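Local coordinates for protein AvrA (Salmonella typhimurium, PDB 6BE0) that probably transfers acetyl groups from acetyl-CoA to serine and threonine residues of target proteins, and binds inositol hexakisphosphate as well as coenzyme A, at residues P84-K89 with L193-Q198; I125-F130 with I188-L193. All coordinates share one frame; numbering follows the deposited sequence.

Contact 1: P84-K89 with L193-Q198; sequences PELNLK and LAKKLQ. With IHP (inositol hexakisphosphate), chain B.
Leu-86 packs on the turn of helix 186-199 that holds Ala-194, Lys-195 and Gln-198. Its CG is anti to the backbone N (chi1 175°), and this brings both methyls closer to the helix than CB. CD1 approaches CB of Gln-198 at 3.7 Å, next to the carbonyl oxygen of Ala-194. CD2 meets the aliphatic CG of Lys-195 at 4.2 Å. One turn before Gln-198, the CB of Leu-88 is directed at the helix, and its CD1 lies 3.9 Å from CB of Ala-194. Leu-86 thus covers backbone atoms of Ala-194 and Lys-195, and Leu-88 covers the alanine methyl.

At the more open end, the amide of Gln-198 lies beside Glu-85. Its NE2 is 3.5 Å from Glu-85 OE1, and the carboxylate and amide planes are turned 90° to each other. This is a polar approach without a hydrogen bond. The two segments share no hydrogen bond at all.

Lys-195 joins this packing to the ligand. Its chain bends at chi2 and chi3, and its end leads away from Leu-86 to inositol hexakisphosphate. NZ makes a weak hydrogen bond of 3.0 Å to O42 of the ligand and a salt bridge to Glu-295. The next residue, Lys-196, points away from segment 84-89. Its NZ donates to ligand O33 at 3.0 Å. The two lysines thus reach different phosphates. Lys-238, His-239, Lys-263 and Lys-291 also bond to the ligand.

Behind the leucines, helix 65-82 supplies Val-76, Ala-79 and Asn-80. Asn-80 OD1 accepts a hydrogen bond from Leu-88 N, and Arg-113 NH1 donates to Leu-86 O. The chemistry is therefore divided: apolar side chains seat the helix, while its lysines offer positive charge that probably offsets part of the ligand's phosphate charge.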
loop_
_atom_site.group_PDB
_atom_site.type_symbol
_atom_site.label_atom_id
_atom_site.label_comp_id
_atom_site.label_asym_id
_atom_site.label_seq_id
_atom_site.Cartn_x
_atom_site.Cartn_y
_atom_site.Cartn_z
ATOM N N PRO A 84 -15.944 -6.502 5.050
ATOM C CA PRO A 84 -16.128 -6.508 6.508
ATOM C C PRO A 84 -14.978 -7.138 7.302
ATOM O O PRO A 84 -14.815 -6.805 8.477
ATOM C CB PRO A 84 -17.410 -7.327 6.689
ATOM C CG PRO A 84 -18.154 -7.141 5.421
ATOM C CD PRO A 84 -17.108 -7.082 4.355
ATOM N N GLU A 85 -14.206 -8.025 6.682
ATOM C CA GLU A 85 -13.109 -8.700 7.377
ATOM C C GLU A 85 -11.791 -7.936 7.249
ATOM O O GLU A 85 -10.778 -8.326 7.833
ATOM C CB GLU A 85 -12.936 -10.124 6.840
ATOM C CG GLU A 85 -14.114 -11.044 7.141
ATOM C CD GLU A 85 -13.889 -12.467 6.659
ATOM O OE1 GLU A 85 -12.824 -12.736 6.061
ATOM O OE2 GLU A 85 -14.779 -13.317 6.880
ATOM N N LEU A 86 -11.814 -6.846 6.490
ATOM C CA LEU A 86 -10.615 -6.061 6.212
ATOM C C LEU A 86 -10.014 -5.446 7.474
ATOM O O LEU A 86 -8.799 -5.484 7.668
ATOM C CB LEU A 86 -10.940 -4.958 5.201
ATOM C CG LEU A 86 -9.829 -3.958 4.872
ATOM C CD1 LEU A 86 -8.680 -4.637 4.147
ATOM C CD2 LEU A 86 -10.386 -2.806 4.047
ATOM N N ASN A 87 -10.869 -4.878 8.321
ATOM C CA ASN A 87 -10.431 -4.203 9.540
ATOM C C ASN A 87 -9.372 -3.141 9.263
ATOM O O ASN A 87 -8.238 -3.239 9.741
ATOM C CB ASN A 87 -9.891 -5.218 10.552
ATOM C CG ASN A 87 -10.979 -6.098 11.133
ATOM O OD1 ASN A 87 -12.162 -5.761 11.083
ATOM N ND2 ASN A 87 -10.581 -7.230 11.701
ATOM N N LEU A 88 -9.747 -2.126 8.491
ATOM C CA LEU A 88 -8.830 -1.046 8.151
ATOM C C LEU A 88 -9.056 0.170 9.042
ATOM O O LEU A 88 -10.193 0.587 9.266
ATOM C CB LEU A 88 -8.984 -0.653 6.681
ATOM C CG LEU A 88 -7.974 0.367 6.151
ATOM C CD1 LEU A 88 -6.542 -0.129 6.326
ATOM C CD2 LEU A 88 -8.254 0.673 4.689
ATOM N N LYS A 89 -7.958 0.722 9.549
ATOM C CA LYS A 89 -7.987 1.937 10.354
ATOM C C LYS A 89 -7.077 2.994 9.741
ATOM O O LYS A 89 -5.980 2.684 9.277
ATOM C CB LYS A 89 -7.554 1.648 11.793
ATOM C CG LYS A 89 -8.600 0.942 12.642
ATOM C CD LYS A 89 -9.779 1.855 12.930
ATOM C CE LYS A 89 -10.700 1.271 13.987
ATOM N NZ LYS A 89 -11.895 2.133 14.194
ATOM N N LEU A 193 -3.212 -1.731 -1.590
ATOM C CA LEU A 193 -2.487 -2.814 -0.936
ATOM C C LEU A 193 -3.219 -3.298 0.314
ATOM O O LEU A 193 -3.233 -4.491 0.607
ATOM C CB LEU A 193 -1.072 -2.364 -0.571
ATOM C CG LEU A 193 -0.112 -2.143 -1.744
ATOM C CD1 LEU A 193 1.192 -1.534 -1.252
ATOM C CD2 LEU A 193 0.147 -3.438 -2.494
ATOM N N ALA A 194 -3.827 -2.366 1.042
ATOM C CA ALA A 194 -4.570 -2.704 2.251
ATOM C C ALA A 194 -5.650 -3.737 1.949
ATOM O O ALA A 194 -5.815 -4.711 2.683
ATOM C CB ALA A 194 -5.185 -1.457 2.863
ATOM N N LYS A 195 -6.377 -3.521 0.858
ATOM C CA LYS A 195 -7.439 -4.433 0.459
ATOM C C LYS A 195 -6.864 -5.757 -0.042
ATOM O O LYS A 195 -7.458 -6.813 0.162
ATOM C CB LYS A 195 -8.325 -3.786 -0.611
ATOM C CG LYS A 195 -9.515 -3.025 -0.034
ATOM C CD LYS A 195 -9.687 -1.639 -0.646
ATOM C CE LYS A 195 -10.178 -1.697 -2.082
ATOM N NZ LYS A 195 -10.457 -0.333 -2.621
ATOM N N LYS A 196 -5.703 -5.699 -0.687
ATOM C CA LYS A 196 -5.038 -6.909 -1.164
ATOM C C LYS A 196 -4.459 -7.724 -0.007
ATOM O O LYS A 196 -4.406 -8.953 -0.073
ATOM C CB LYS A 196 -3.931 -6.557 -2.160
ATOM C CG LYS A 196 -4.436 -6.056 -3.508
ATOM C CD LYS A 196 -5.148 -7.158 -4.281
ATOM C CE LYS A 196 -5.615 -6.679 -5.647
ATOM N NZ LYS A 196 -6.703 -5.665 -5.549
ATOM N N LEU A 197 -4.024 -7.041 1.050
ATOM C CA LEU A 197 -3.516 -7.718 2.239
ATOM C C LEU A 197 -4.589 -8.624 2.841
ATOM O O LEU A 197 -4.283 -9.657 3.437
ATOM C CB LEU A 197 -3.038 -6.704 3.282
ATOM C CG LEU A 197 -1.710 -5.994 3.004
ATOM C CD1 LEU A 197 -1.520 -4.828 3.964
ATOM C CD2 LEU A 197 -0.542 -6.961 3.103
ATOM N N GLN A 198 -5.847 -8.224 2.680
ATOM C CA GLN A 198 -6.974 -9.024 3.149
ATOM C C GLN A 198 -7.233 -10.202 2.215
ATOM O O GLN A 198 -7.376 -11.339 2.662
ATOM C CB GLN A 198 -8.229 -8.151 3.263
ATOM C CG GLN A 198 -9.552 -8.915 3.233
ATOM C CD GLN A 198 -9.641 -9.986 4.299
ATOM O OE1 GLN A 198 -8.909 -9.955 5.289
ATOM N NE2 GLN A 198 -10.541 -10.944 4.101
HETATM C C1 IHP B . -11.019 -5.683 -7.816
HETATM C C2 IHP B . -10.069 -4.539 -7.482
HETATM C C3 IHP B . -9.369 -4.025 -8.728
HETATM C C4 IHP B . -10.376 -3.649 -9.795
HETATM C C5 IHP B . -11.139 -4.896 -10.201
HETATM C C6 IHP B . -11.928 -5.439 -9.019
HETATM O O11 IHP B . -11.794 -5.965 -6.665
HETATM P P1 IHP B . -11.403 -7.240 -5.790
HETATM O O21 IHP B . -11.555 -6.908 -4.322
HETATM O O31 IHP B . -9.967 -7.648 -6.044
HETATM O O41 IHP B . -12.321 -8.380 -6.142
HETATM O O12 IHP B . -10.786 -3.473 -6.822
HETATM P P2 IHP B . -10.426 -3.082 -5.330
HETATM O O22 IHP B . -10.447 -4.301 -4.439
HETATM O O32 IHP B . -9.050 -2.464 -5.257
HETATM O O42 IHP B . -11.443 -2.087 -4.815
HETATM O O13 IHP B . -8.541 -2.909 -8.395
HETATM P P3 IHP B . -6.957 -3.071 -8.455
HETATM O O23 IHP B . -6.326 -2.322 -7.307
HETATM O O33 IHP B . -6.555 -4.524 -8.372
HETATM O O43 IHP B . -6.443 -2.492 -9.748
HETATM O O14 IHP B . -9.728 -3.004 -10.907
HETATM P P4 IHP B . -8.770 -3.755 -11.964
HETATM O O24 IHP B . -7.536 -2.915 -12.203
HETATM O O34 IHP B . -8.340 -5.118 -11.472
HETATM O O44 IHP B . -9.484 -3.901 -13.280
HETATM O O15 IHP B . -12.017 -4.646 -11.300
HETATM P P5 IHP B . -12.307 -5.819 -12.325
HETATM O O25 IHP B . -11.897 -7.147 -11.725
HETATM O O35 IHP B . -13.781 -5.843 -12.641
HETATM O O45 IHP B . -11.535 -5.608 -13.605
HETATM O O16 IHP B . -12.991 -4.549 -8.681
HETATM P P6 IHP B . -14.437 -5.120 -8.512
HETATM O O26 IHP B . -15.426 -3.985 -8.450
HETATM O O36 IHP B . -14.779 -6.013 -9.677
HETATM O O46 IHP B . -14.540 -5.913 -7.233
#

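Contact 2: I125-F130 with I188-L193; sequences ISVVDF and IFSLAL
Strand 125-130 and helix segment 188-193 run nearly parallel, with axes 7.0 Å apart at closest approach and 19° between their directions; Val-127 and Ser-190 have the nearest CA atoms. Ser-190 faces the strand and lies between the two backbones. Its OG is 2.8 Å from the carbonyl oxygen of Ile-125. OG is also hydrogen-bonded to Cys-186 O, one turn back in the helix. It is anti to the carbonyl carbon of its own residue (chi1 -66°), on the side of the backbone N, where it can meet both oxygens.

Carbon contacts flank the hydroxyl. CG2 of Ile-125 reaches CB of Ser-190 at 4.1 Å. Val-127 sets its CB 3.9 Å from the same CB. The Val-127 CB also covers the carbonyl oxygen of Ser-190, at 3.6 Å. One turn further on, Val-127 CG1 touches CB of Leu-193 at 4.1 Å, the two side chains crossing at about a right angle. Beyond this, Leu-193 packs on Leu-177 and Phe-236.

On the sheet's other face, Val-128 and Phe-130 meet helix 94-106. Helix 186-199 on one face and helix 94-106 on the other cover strand 125-133, the central strand of the five-stranded mixed sheet. This is a layered alpha/beta core, here in a YopJ-family acetyltransferase of the CA peptidase clan.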
loop_
_atom_site.group_PDB
_atom_site.type_symbol
_atom_site.label_atom_id
_atom_site.label_comp_id
_atom_site.label_asym_id
_atom_site.label_seq_id
_atom_site.Cartn_x
_atom_site.Cartn_y
_atom_site.Cartn_z
ATOM N N ILE A 125 1.704 8.483 3.356
ATOM C CA ILE A 125 0.786 7.441 3.787
ATOM C C ILE A 125 1.307 6.064 3.394
ATOM O O ILE A 125 1.483 5.774 2.210
ATOM C CB ILE A 125 -0.617 7.663 3.186
ATOM C CG1 ILE A 125 -1.198 8.984 3.703
ATOM C CG2 ILE A 125 -1.546 6.503 3.533
ATOM C CD1 ILE A 125 -2.455 9.432 2.987
ATOM N N SER A 126 1.559 5.228 4.398
ATOM C CA SER A 126 1.963 3.841 4.184
ATOM C C SER A 126 0.872 2.904 4.688
ATOM O O SER A 126 -0.114 3.351 5.274
ATOM C CB SER A 126 3.282 3.541 4.897
ATOM O OG SER A 126 4.313 4.401 4.452
ATOM N N VAL A 127 1.054 1.607 4.457
ATOM C CA VAL A 127 0.120 0.604 4.953
ATOM C C VAL A 127 0.849 -0.407 5.834
ATOM O O VAL A 127 1.955 -0.842 5.515
ATOM C CB VAL A 127 -0.604 -0.128 3.799
ATOM C CG1 VAL A 127 0.383 -0.876 2.915
ATOM C CG2 VAL A 127 -1.666 -1.074 4.349
ATOM N N VAL A 128 0.218 -0.761 6.950
ATOM C CA VAL A 128 0.765 -1.736 7.887
ATOM C C VAL A 128 -0.159 -2.942 7.968
ATOM O O VAL A 128 -1.371 -2.781 8.095
ATOM C CB VAL A 128 0.937 -1.136 9.300
ATOM C CG1 VAL A 128 1.449 -2.190 10.281
ATOM C CG2 VAL A 128 1.873 0.059 9.263
ATOM N N ASP A 129 0.408 -4.142 7.892
ATOM C CA ASP A 129 -0.369 -5.361 8.084
ATOM C C ASP A 129 -0.123 -5.922 9.479
ATOM O O ASP A 129 1.023 -6.071 9.908
ATOM C CB ASP A 129 -0.027 -6.409 7.026
ATOM C CG ASP A 129 -1.070 -7.515 6.940
ATOM O OD1 ASP A 129 -2.253 -7.256 7.252
ATOM O OD2 ASP A 129 -0.710 -8.644 6.552
ATOM N N PHE A 130 -1.215 -6.229 10.170
ATOM C CA PHE A 130 -1.181 -6.697 11.552
ATOM C C PHE A 130 -1.756 -8.110 11.633
ATOM O O PHE A 130 -2.854 -8.371 11.147
ATOM C CB PHE A 130 -1.964 -5.730 12.449
ATOM C CG PHE A 130 -2.132 -6.201 13.865
ATOM C CD1 PHE A 130 -1.234 -5.821 14.848
ATOM C CD2 PHE A 130 -3.202 -7.006 14.216
ATOM C CE1 PHE A 130 -1.396 -6.247 16.154
ATOM C CE2 PHE A 130 -3.369 -7.434 15.517
ATOM C CZ PHE A 130 -2.465 -7.056 16.488
ATOM N N ILE A 188 -2.976 6.152 -2.549
ATOM C CA ILE A 188 -3.684 5.212 -3.414
ATOM C C ILE A 188 -3.049 3.827 -3.351
ATOM O O ILE A 188 -3.750 2.822 -3.240
ATOM C CB ILE A 188 -3.706 5.689 -4.884
ATOM C CG1 ILE A 188 -4.215 7.130 -4.981
ATOM C CG2 ILE A 188 -4.570 4.759 -5.740
ATOM C CD1 ILE A 188 -5.605 7.344 -4.406
ATOM N N PHE A 189 -1.721 3.781 -3.426
ATOM C CA PHE A 189 -0.996 2.519 -3.340
ATOM C C PHE A 189 -1.284 1.814 -2.019
ATOM O O PHE A 189 -1.550 0.615 -1.994
ATOM C CB PHE A 189 0.510 2.747 -3.493
ATOM C CG PHE A 189 0.990 2.709 -4.917
ATOM C CD1 PHE A 189 1.367 1.512 -5.499
ATOM C CD2 PHE A 189 1.067 3.869 -5.671
ATOM C CE1 PHE A 189 1.810 1.471 -6.808
ATOM C CE2 PHE A 189 1.507 3.833 -6.980
ATOM C CZ PHE A 189 1.880 2.632 -7.548
ATOM N N SER A 190 -1.241 2.564 -0.922
ATOM C CA SER A 190 -1.430 1.981 0.400
ATOM C C SER A 190 -2.864 1.489 0.590
ATOM O O SER A 190 -3.100 0.447 1.205
ATOM C CB SER A 190 -1.072 2.998 1.485
ATOM O OG SER A 190 0.311 3.310 1.459
ATOM N N LEU A 191 -3.820 2.245 0.058
ATOM C CA LEU A 191 -5.225 1.870 0.152
ATOM C C LEU A 191 -5.497 0.594 -0.633
ATOM O O LEU A 191 -6.209 -0.293 -0.166
ATOM C CB LEU A 191 -6.118 3.003 -0.359
ATOM C CG LEU A 191 -7.627 2.747 -0.341
ATOM C CD1 LEU A 191 -8.122 2.415 1.060
ATOM C CD2 LEU A 191 -8.362 3.955 -0.896
ATOM N N ALA A 192 -4.925 0.509 -1.828
ATOM C CA ALA A 192 -5.097 -0.664 -2.678
ATOM C C ALA A 192 -4.453 -1.890 -2.042
ATOM O O ALA A 192 -5.067 -2.955 -1.963
ATOM C CB ALA A 192 -4.508 -0.410 -4.057
ATOM N N LEU A 193 -3.212 -1.731 -1.590
ATOM C CA LEU A 193 -2.487 -2.814 -0.936
ATOM C C LEU A 193 -3.219 -3.298 0.314
ATOM O O LEU A 193 -3.233 -4.491 0.607
ATOM C CB LEU A 193 -1.072 -2.364 -0.571
ATOM C CG LEU A 193 -0.112 -2.143 -1.744
ATOM C CD1 LEU A 193 1.192 -1.534 -1.252
ATOM C CD2 LEU A 193 0.147 -3.438 -2.494
#

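From the N terminus, the chain leaves helix 65-82 and runs through the loop at 84-87 into edge strand 88-91. It then passes through helix 94-106 and strand 111-117 to the central strand 125-133. After strand 136-143, helix 151-164 and strand 170-176 it reaches helix 186-199. Contact 2 closes the loop from 125-130 to 188-193. Contact 1 closes the wider loop from 84-89 to 193-198, and contact 2 is nested within it. Both contacts use successive parts of this helix, share Leu-193 and reach the same sheet. They touch where Val-127 packs on Ala-194 and Leu-197. Together they tie the edge and centre of the sheet to the helix carrying two inositol hexakisphosphate-binding lysines.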